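Local coordinates for immunogenic protein MPT63/MPB63 (Mycobacterium tuberculosis, PDB 1LMI) that is a major secreted, immunogenic beta-sandwich protein of the tubercle bacillus whose molecular function is not established, at residues Ala36-Tyr41 / Lys104-Val109; Ala52-Ile57 / Val61-Ser66. All coordinates share one frame; numbering follows the deposited sequence.

Contact 1 of 2, residues Ala36-Tyr41 / Lys104-Val109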
ATOM      1  N   ALA A  36       7.996  14.553   3.661  1.00 27.28           N
ATOM      2  CA  ALA A  36       9.141  13.651   3.731  1.00 24.71           C
ATOM      3  C   ALA A  36      10.122  13.970   2.598  1.00 21.69           C
ATOM      4  O   ALA A  36       9.740  14.254   1.475  1.00 28.91           O
ATOM      5  CB  ALA A  36       8.798  12.169   3.628  1.00 18.45           C
ATOM      6  N   VAL A  37      11.394  13.910   2.954  1.00 28.71           N
ATOM      7  CA  VAL A  37      12.464  13.886   1.955  1.00 36.63           C
ATOM      8  C   VAL A  37      12.915  12.428   2.000  1.00 26.45           C
ATOM      9  O   VAL A  37      13.167  11.901   3.092  1.00 30.69           O
ATOM     10  CB  VAL A  37      13.530  14.938   2.246  1.00 38.95           C
ATOM     11  CG1 VAL A  37      13.737  15.090   3.751  1.00 39.91           C
ATOM     12  CG2 VAL A  37      14.860  14.617   1.587  1.00 46.23           C
ATOM     13  N   ILE A  38      12.926  11.771   0.856  1.00 35.41           N
ATOM     14  CA  ILE A  38      12.993  10.295   0.958  1.00 51.58           C
ATOM     15  C   ILE A  38      14.343   9.908   1.527  1.00 63.66           C
ATOM     16  O   ILE A  38      14.489   9.370   2.614  1.00102.28           O
ATOM     17  CB  ILE A  38      12.660   9.684  -0.412  1.00 41.49           C
ATOM     18  CG1 ILE A  38      11.173   9.829  -0.772  1.00 39.63           C
ATOM     19  CG2 ILE A  38      13.109   8.241  -0.525  1.00 28.37           C
ATOM     20  CD1 ILE A  38      10.275   8.787  -0.153  1.00 37.42           C
ATOM     21  N   PRO A  39      15.338  10.321   0.800  1.00 54.76           N
ATOM     22  CA  PRO A  39      15.942   9.924  -0.442  1.00 49.09           C
ATOM     23  C   PRO A  39      17.413   9.607  -0.222  1.00 45.60           C
ATOM     24  O   PRO A  39      17.754   8.897   0.716  1.00 43.08           O
ATOM     25  CB  PRO A  39      15.667  11.239  -1.194  1.00 28.62           C
ATOM     26  CG  PRO A  39      16.237  12.215  -0.200  1.00 42.45           C
ATOM     27  CD  PRO A  39      16.083  11.583   1.168  1.00 52.60           C
ATOM     28  N   GLY A  40      18.227  10.150  -1.074  1.00 36.25           N
ATOM     29  CA  GLY A  40      19.175   9.724  -2.036  1.00 25.24           C
ATOM     30  C   GLY A  40      18.348   9.103  -3.169  1.00 30.98           C
ATOM     31  O   GLY A  40      18.892   8.392  -3.998  1.00 45.29           O
ATOM     32  N   TYR A  41      17.044   9.403  -3.180  1.00 29.09           N
ATOM     33  CA  TYR A  41      16.133   8.929  -4.212  1.00 28.73           C
ATOM     34  C   TYR A  41      15.973  10.025  -5.275  1.00 28.23           C
ATOM     35  O   TYR A  41      15.836  11.195  -4.886  1.00 23.38           O
ATOM     36  CB  TYR A  41      14.741   8.522  -3.668  1.00 24.91           C
ATOM     37  CG  TYR A  41      13.887   8.023  -4.829  1.00 21.18           C
ATOM     38  CD1 TYR A  41      12.948   8.792  -5.499  1.00 23.28           C
ATOM     39  CD2 TYR A  41      14.066   6.717  -5.255  1.00 30.11           C
ATOM     40  CE1 TYR A  41      12.189   8.321  -6.557  1.00 20.64           C
ATOM     41  CE2 TYR A  41      13.331   6.213  -6.308  1.00 34.38           C
ATOM     42  CZ  TYR A  41      12.402   7.014  -6.944  1.00 33.04           C
ATOM     43  OH  TYR A  41      11.689   6.475  -7.988  1.00 39.30           O
ATOM     44  N   LYS A 104       4.606   4.150   7.127  1.00 11.01           N
ATOM     45  CA  LYS A 104       4.350   4.866   5.888  1.00 10.82           C
ATOM     46  C   LYS A 104       4.816   4.156   4.627  1.00 11.45           C
ATOM     47  O   LYS A 104       5.736   3.346   4.621  1.00 11.50           O
ATOM     48  CB  LYS A 104       5.100   6.217   5.943  1.00 12.71           C
ATOM     49  CG  LYS A 104       4.746   7.027   7.184  1.00 16.67           C
ATOM     50  CD  LYS A 104       3.305   7.475   7.151  1.00 25.39           C
ATOM     51  CE  LYS A 104       3.046   8.837   7.760  1.00 39.13           C
ATOM     52  NZ  LYS A 104       3.705   9.086   9.062  1.00 42.99           N
ATOM     53  N   ILE A 105       4.155   4.532   3.532  1.00 11.42           N
ATOM     54  CA  ILE A 105       4.592   4.150   2.182  1.00  9.20           C
ATOM     55  C   ILE A 105       4.623   5.454   1.396  1.00 11.63           C
ATOM     56  O   ILE A 105       3.849   6.371   1.699  1.00 13.27           O
ATOM     57  CB  ILE A 105       3.655   3.119   1.536  1.00 10.92           C
ATOM     58  CG1 ILE A 105       2.174   3.520   1.596  1.00  9.88           C
ATOM     59  CG2 ILE A 105       3.838   1.713   2.136  1.00 12.19           C
ATOM     60  CD1 ILE A 105       1.251   2.602   0.819  1.00 10.15           C
ATOM     61  N   TYR A 106       5.512   5.579   0.432  1.00 11.99           N
ATOM     62  CA  TYR A 106       5.676   6.813  -0.329  1.00 10.61           C
ATOM     63  C   TYR A 106       5.498   6.638  -1.830  1.00 10.87           C
ATOM     64  O   TYR A 106       5.643   5.534  -2.341  1.00 11.67           O
ATOM     65  CB  TYR A 106       7.084   7.357  -0.027  1.00 11.75           C
ATOM     66  CG  TYR A 106       7.236   7.733   1.440  1.00 11.57           C
ATOM     67  CD1 TYR A 106       6.715   8.931   1.882  1.00 11.11           C
ATOM     68  CD2 TYR A 106       7.869   6.902   2.356  1.00 13.73           C
ATOM     69  CE1 TYR A 106       6.831   9.317   3.206  1.00 13.42           C
ATOM     70  CE2 TYR A 106       7.986   7.275   3.689  1.00 14.32           C
ATOM     71  CZ  TYR A 106       7.465   8.484   4.099  1.00 14.46           C
ATOM     72  OH  TYR A 106       7.576   8.835   5.433  1.00 15.65           O
ATOM     73  N   PHE A 107       5.210   7.743  -2.520  1.00  8.58           N
ATOM     74  CA  PHE A 107       4.993   7.766  -3.969  1.00  9.76           C
ATOM     75  C   PHE A 107       5.634   9.028  -4.570  1.00 11.48           C
ATOM     76  O   PHE A 107       5.688  10.053  -3.873  1.00 13.12           O
ATOM     77  CB  PHE A 107       3.500   7.751  -4.308  1.00 10.46           C
ATOM     78  CG  PHE A 107       2.699   6.683  -3.588  1.00 10.45           C
ATOM     79  CD1 PHE A 107       2.586   5.406  -4.085  1.00  9.05           C
ATOM     80  CD2 PHE A 107       2.065   7.009  -2.397  1.00 11.37           C
ATOM     81  CE1 PHE A 107       1.867   4.463  -3.398  1.00 11.47           C
ATOM     82  CE2 PHE A 107       1.338   6.043  -1.695  1.00 12.65           C
ATOM     83  CZ  PHE A 107       1.237   4.762  -2.192  1.00 10.51           C
ATOM     84  N   ASP A 108       6.089   9.003  -5.805  1.00 10.53           N
ATOM     85  CA  ASP A 108       6.611  10.218  -6.451  1.00 13.90           C
ATOM     86  C   ASP A 108       5.565  10.723  -7.423  1.00 13.07           C
ATOM     87  O   ASP A 108       5.373  10.178  -8.509  1.00 14.53           O
ATOM     88  CB  ASP A 108       7.917   9.873  -7.176  1.00 19.77           C
ATOM     89  CG  ASP A 108       8.619  11.064  -7.785  1.00 29.41           C
ATOM     90  OD1 ASP A 108       8.108  12.193  -7.586  1.00 15.80           O
ATOM     91  OD2 ASP A 108       9.666  10.841  -8.446  1.00 22.28           O
ATOM     92  N   VAL A 109       4.786  11.750  -7.028  1.00 13.77           N
ATOM     93  CA  VAL A 109       3.655  12.158  -7.841  1.00 13.63           C
ATOM     94  C   VAL A 109       4.108  13.188  -8.878  1.00 12.49           C
ATOM     95  O   VAL A 109       4.481  14.297  -8.521  1.00 14.91           O
ATOM     96  CB  VAL A 109       2.527  12.706  -6.943  1.00 13.19           C
ATOM     97  CG1 VAL A 109       1.412  13.340  -7.768  1.00 14.05           C
ATOM     98  CG2 VAL A 109       1.970  11.605  -6.034  1.00 13.46           C
TER
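A36 and I38 rest on Y106, and Y41 comes up to D108, where the loop between strands 22-33 and 46-56 of this beta-sandwich folds back over strand 100-109, an outermost strand of the four-stranded antiparallel sheet. The meeting is a surface one and buries 186 Å² in all.

Apolar contact dominates, and Y106 receives both loop residues. The methyl CD1 of I38 reaches the root of the tyrosine, 3.5 Å from Y106 CB and 3.6 Å from Y106 CG, the two side chains passing one another in opposite directions. A36 CB serves the far half of the ring, 3.5 Å from Y106 CE1. Both methyls approach the ring obliquely. With Y106 CG anti to its own carbonyl carbon (chi1 -64°), the ring lies against the loop, and its hydroxyl ends at the carbonyl oxygen of P87, to which it is hydrogen-bonded.

Polar groups add little directly between the segments, which share no hydrogen bond. The D108 carboxylate is engaged by the chain just after Y41: OD2 accepts from the backbone N of A44 and OD1 from that of G45, which ties the loop to the strand. The carboxylate then stands at the edge of the Y41 ring, near the ring plane, with the two planes 83° apart and Y41 CE1 4.0 Å from D108 OD2.

Contact 2 of 2, residues Ala52-Ile57 / Val61-Ser66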
ATOM      1  N   ALA A  52      -0.138   2.714   6.067  1.00  9.73           N
ATOM      2  CA  ALA A  52      -0.630   1.369   5.784  1.00 10.02           C
ATOM      3  C   ALA A  52      -0.349   0.446   6.969  1.00 11.45           C
ATOM      4  O   ALA A  52       0.705   0.576   7.601  1.00 12.12           O
ATOM      5  CB  ALA A  52       0.017   0.801   4.546  1.00 11.50           C
ATOM      6  N   THR A  53      -1.313  -0.412   7.223  1.00  8.87           N
ATOM      7  CA  THR A  53      -1.241  -1.386   8.315  1.00 12.14           C
ATOM      8  C   THR A  53      -1.646  -2.767   7.796  1.00  9.21           C
ATOM      9  O   THR A  53      -2.715  -2.907   7.184  1.00 10.69           O
ATOM     10  CB  THR A  53      -2.177  -1.009   9.473  1.00 10.70           C
ATOM     11  OG1 THR A  53      -1.911   0.350   9.891  1.00 13.31           O
ATOM     12  CG2 THR A  53      -1.927  -1.894  10.696  1.00 12.20           C
ATOM     13  N   VAL A  54      -0.799  -3.775   8.023  1.00  9.67           N
ATOM     14  CA  VAL A  54      -1.128  -5.152   7.643  1.00  9.31           C
ATOM     15  C   VAL A  54      -1.416  -5.963   8.904  1.00  8.83           C
ATOM     16  O   VAL A  54      -0.766  -5.770   9.954  1.00 11.70           O
ATOM     17  CB  VAL A  54      -0.033  -5.772   6.777  1.00 11.61           C
ATOM     18  CG1 VAL A  54       1.308  -5.836   7.495  1.00 14.24           C
ATOM     19  CG2 VAL A  54      -0.523  -7.155   6.346  1.00 12.05           C
ATOM     20  N   ASN A  55      -2.390  -6.816   8.795  1.00  8.96           N
ATOM     21  CA  ASN A  55      -2.929  -7.619   9.895  1.00  9.95           C
ATOM     22  C   ASN A  55      -2.840  -9.087   9.518  1.00  8.65           C
ATOM     23  O   ASN A  55      -3.457  -9.470   8.534  1.00 10.30           O
ATOM     24  CB  ASN A  55      -4.378  -7.191  10.126  1.00  8.99           C
ATOM     25  CG  ASN A  55      -5.005  -7.862  11.319  1.00 11.89           C
ATOM     26  OD1 ASN A  55      -4.362  -8.654  12.012  1.00 13.83           O
ATOM     27  ND2 ASN A  55      -6.278  -7.526  11.551  1.00 10.95           N
ATOM     28  N   ALA A  56      -2.061  -9.865  10.262  1.00 11.82           N
ATOM     29  CA  ALA A  56      -1.914 -11.295   9.935  1.00 10.21           C
ATOM     30  C   ALA A  56      -3.077 -12.059  10.541  1.00 11.06           C
ATOM     31  O   ALA A  56      -3.072 -12.483  11.698  1.00 13.26           O
ATOM     32  CB  ALA A  56      -0.557 -11.723  10.414  1.00 10.28           C
ATOM     33  N   ILE A  57      -4.152 -12.231   9.798  1.00 10.21           N
ATOM     34  CA  ILE A  57      -5.373 -12.811  10.373  1.00 10.47           C
ATOM     35  C   ILE A  57      -5.242 -14.326  10.437  1.00 14.28           C
ATOM     36  O   ILE A  57      -5.645 -14.924  11.436  1.00 12.95           O
ATOM     37  CB  ILE A  57      -6.577 -12.353   9.545  1.00 10.50           C
ATOM     38  CG1 ILE A  57      -6.806 -10.837   9.696  1.00 12.74           C
ATOM     39  CG2 ILE A  57      -7.826 -13.151   9.860  1.00 15.35           C
ATOM     40  CD1 ILE A  57      -7.875 -10.257   8.779  1.00 14.02           C
ATOM     41  N   VAL A  61       2.472 -13.609   7.892  1.00 14.81           N
ATOM     42  CA  VAL A  61       2.385 -12.778   6.693  1.00 15.74           C
ATOM     43  C   VAL A  61       3.635 -11.933   6.538  1.00 16.02           C
ATOM     44  O   VAL A  61       4.103 -11.299   7.484  1.00 14.49           O
ATOM     45  CB  VAL A  61       1.136 -11.875   6.820  1.00 16.95           C
ATOM     46  CG1 VAL A  61       1.025 -10.893   5.672  1.00 22.03           C
ATOM     47  CG2 VAL A  61      -0.104 -12.760   6.948  1.00 20.09           C
ATOM     48  N   THR A  62       4.185 -11.909   5.329  1.00 16.02           N
ATOM     49  CA  THR A  62       5.244 -11.037   4.898  1.00 15.78           C
ATOM     50  C   THR A  62       4.632 -10.017   3.948  1.00 18.41           C
ATOM     51  O   THR A  62       4.188 -10.344   2.842  1.00 20.17           O
ATOM     52  CB  THR A  62       6.381 -11.809   4.216  1.00 21.87           C
ATOM     53  OG1 THR A  62       6.766 -12.894   5.080  1.00 24.62           O
ATOM     54  CG2 THR A  62       7.604 -10.929   4.023  1.00 21.13           C
ATOM     55  N   PRO A  63       4.504  -8.758   4.344  1.00 15.53           N
ATOM     56  CA  PRO A  63       3.680  -7.828   3.559  1.00 15.97           C
ATOM     57  C   PRO A  63       4.348  -7.515   2.214  1.00 14.79           C
ATOM     58  O   PRO A  63       5.557  -7.307   2.137  1.00 15.51           O
ATOM     59  CB  PRO A  63       3.571  -6.603   4.450  1.00 17.51           C
ATOM     60  CG  PRO A  63       4.741  -6.672   5.369  1.00 22.26           C
ATOM     61  CD  PRO A  63       5.056  -8.130   5.565  1.00 21.44           C
ATOM     62  N   ALA A  64       3.520  -7.505   1.178  1.00 16.19           N
ATOM     63  CA  ALA A  64       4.066  -7.343  -0.176  1.00 15.55           C
ATOM     64  C   ALA A  64       4.029  -5.868  -0.526  1.00 16.38           C
ATOM     65  O   ALA A  64       3.236  -5.420  -1.359  1.00 14.41           O
ATOM     66  CB  ALA A  64       3.222  -8.155  -1.133  1.00 17.77           C
ATOM     67  N   VAL A  65       4.879  -5.119   0.181  1.00 15.56           N
ATOM     68  CA  VAL A  65       4.778  -3.660   0.104  1.00 11.43           C
ATOM     69  C   VAL A  65       5.020  -3.120  -1.287  1.00 11.86           C
ATOM     70  O   VAL A  65       4.438  -2.096  -1.667  1.00 11.31           O
ATOM     71  CB  VAL A  65       5.789  -3.026   1.094  1.00 13.07           C
ATOM     72  CG1 VAL A  65       5.733  -1.513   1.050  1.00 19.43           C
ATOM     73  CG2 VAL A  65       5.557  -3.549   2.509  1.00 15.12           C
ATOM     74  N   SER A  66       5.850  -3.777  -2.106  1.00 11.88           N
ATOM     75  CA  SER A  66       6.099  -3.368  -3.462  1.00 11.20           C
ATOM     76  C   SER A  66       4.856  -3.440  -4.347  1.00 11.21           C
ATOM     77  O   SER A  66       4.870  -2.898  -5.459  1.00 12.82           O
ATOM     78  CB  SER A  66       7.218  -4.209  -4.090  1.00 16.21           C
ATOM     79  OG  SER A  66       6.905  -5.595  -4.028  1.00 19.90           O
TER
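V54, A56, V61 and P63 form a small apolar cluster inside the sandwich, where the chain leaves strand 46-56 and doubles back toward strand 68-71. The chain turns a corner at I57, and the returning segment 61-66 runs back alongside the strand it has just left. Between these segments there is no hydrogen bond; apolar contacts join them, burying 177 Å².

V54 spreads its two methyls over two partners. Its methyl CG1 lies between the backbone N and the carbonyl carbon (chi1 61°), and from there it faces the proline ring, 3.9 Å from P63 CB and 4.1 Å from P63 CG. The methyl lies against the CB-CG side of the pyrrolidine, the two side chains crossing at about a right angle. The other branch, V54 CG2, turns toward V61 and stops 4.1 Å from V61 CG1, as the two valines slide past each other in opposite directions.

V61 also divides its branches. CG1 stands anti to the backbone N (chi1 175°) and is the methyl given to V54, whereas CG2, beside that N, lies over A56, with V61 CG2 3.6 Å from A56 CB and 3.8 Å from A56 CA. At A56, whose side chain is one methyl, the valine thus touches the strand backbone, and the alpha carbons of A56 and V61 are 5.6 Å apart, against 6.9 Å for V54 and P63.

W26 of strand 22-33 touches both V54 and P63, L24 reaches V61, and I95 borders A56. Backbone pairing of the strand is made with its sheet neighbours, such as V54 with S101. All four touching residues are buried, and with only carbon meeting carbon, the contact rests on shape and the exclusion of water.

How the contacts relate
Contact 1 and contact 2 lie with their centres about 19 Å apart, one at the surface and the other within the sandwich. Both involve the four-stranded sheet, in which strands 46-56 and 100-109 are neighbours. Along the chain contact 2 is nested within the long loop closed by contact 1: 36-41 comes first, 52-57 and 61-66 follow, and 104-109 comes last. They also touch, I105 CG2 packing 3.9 Å from V65 CG1. Strand 100-109 illustrates how a strand alternates its side chains between two faces of a sheet: Y106 and D108 meet the outer loop and I105 the interior, so that loops on both sides are joined through one strand.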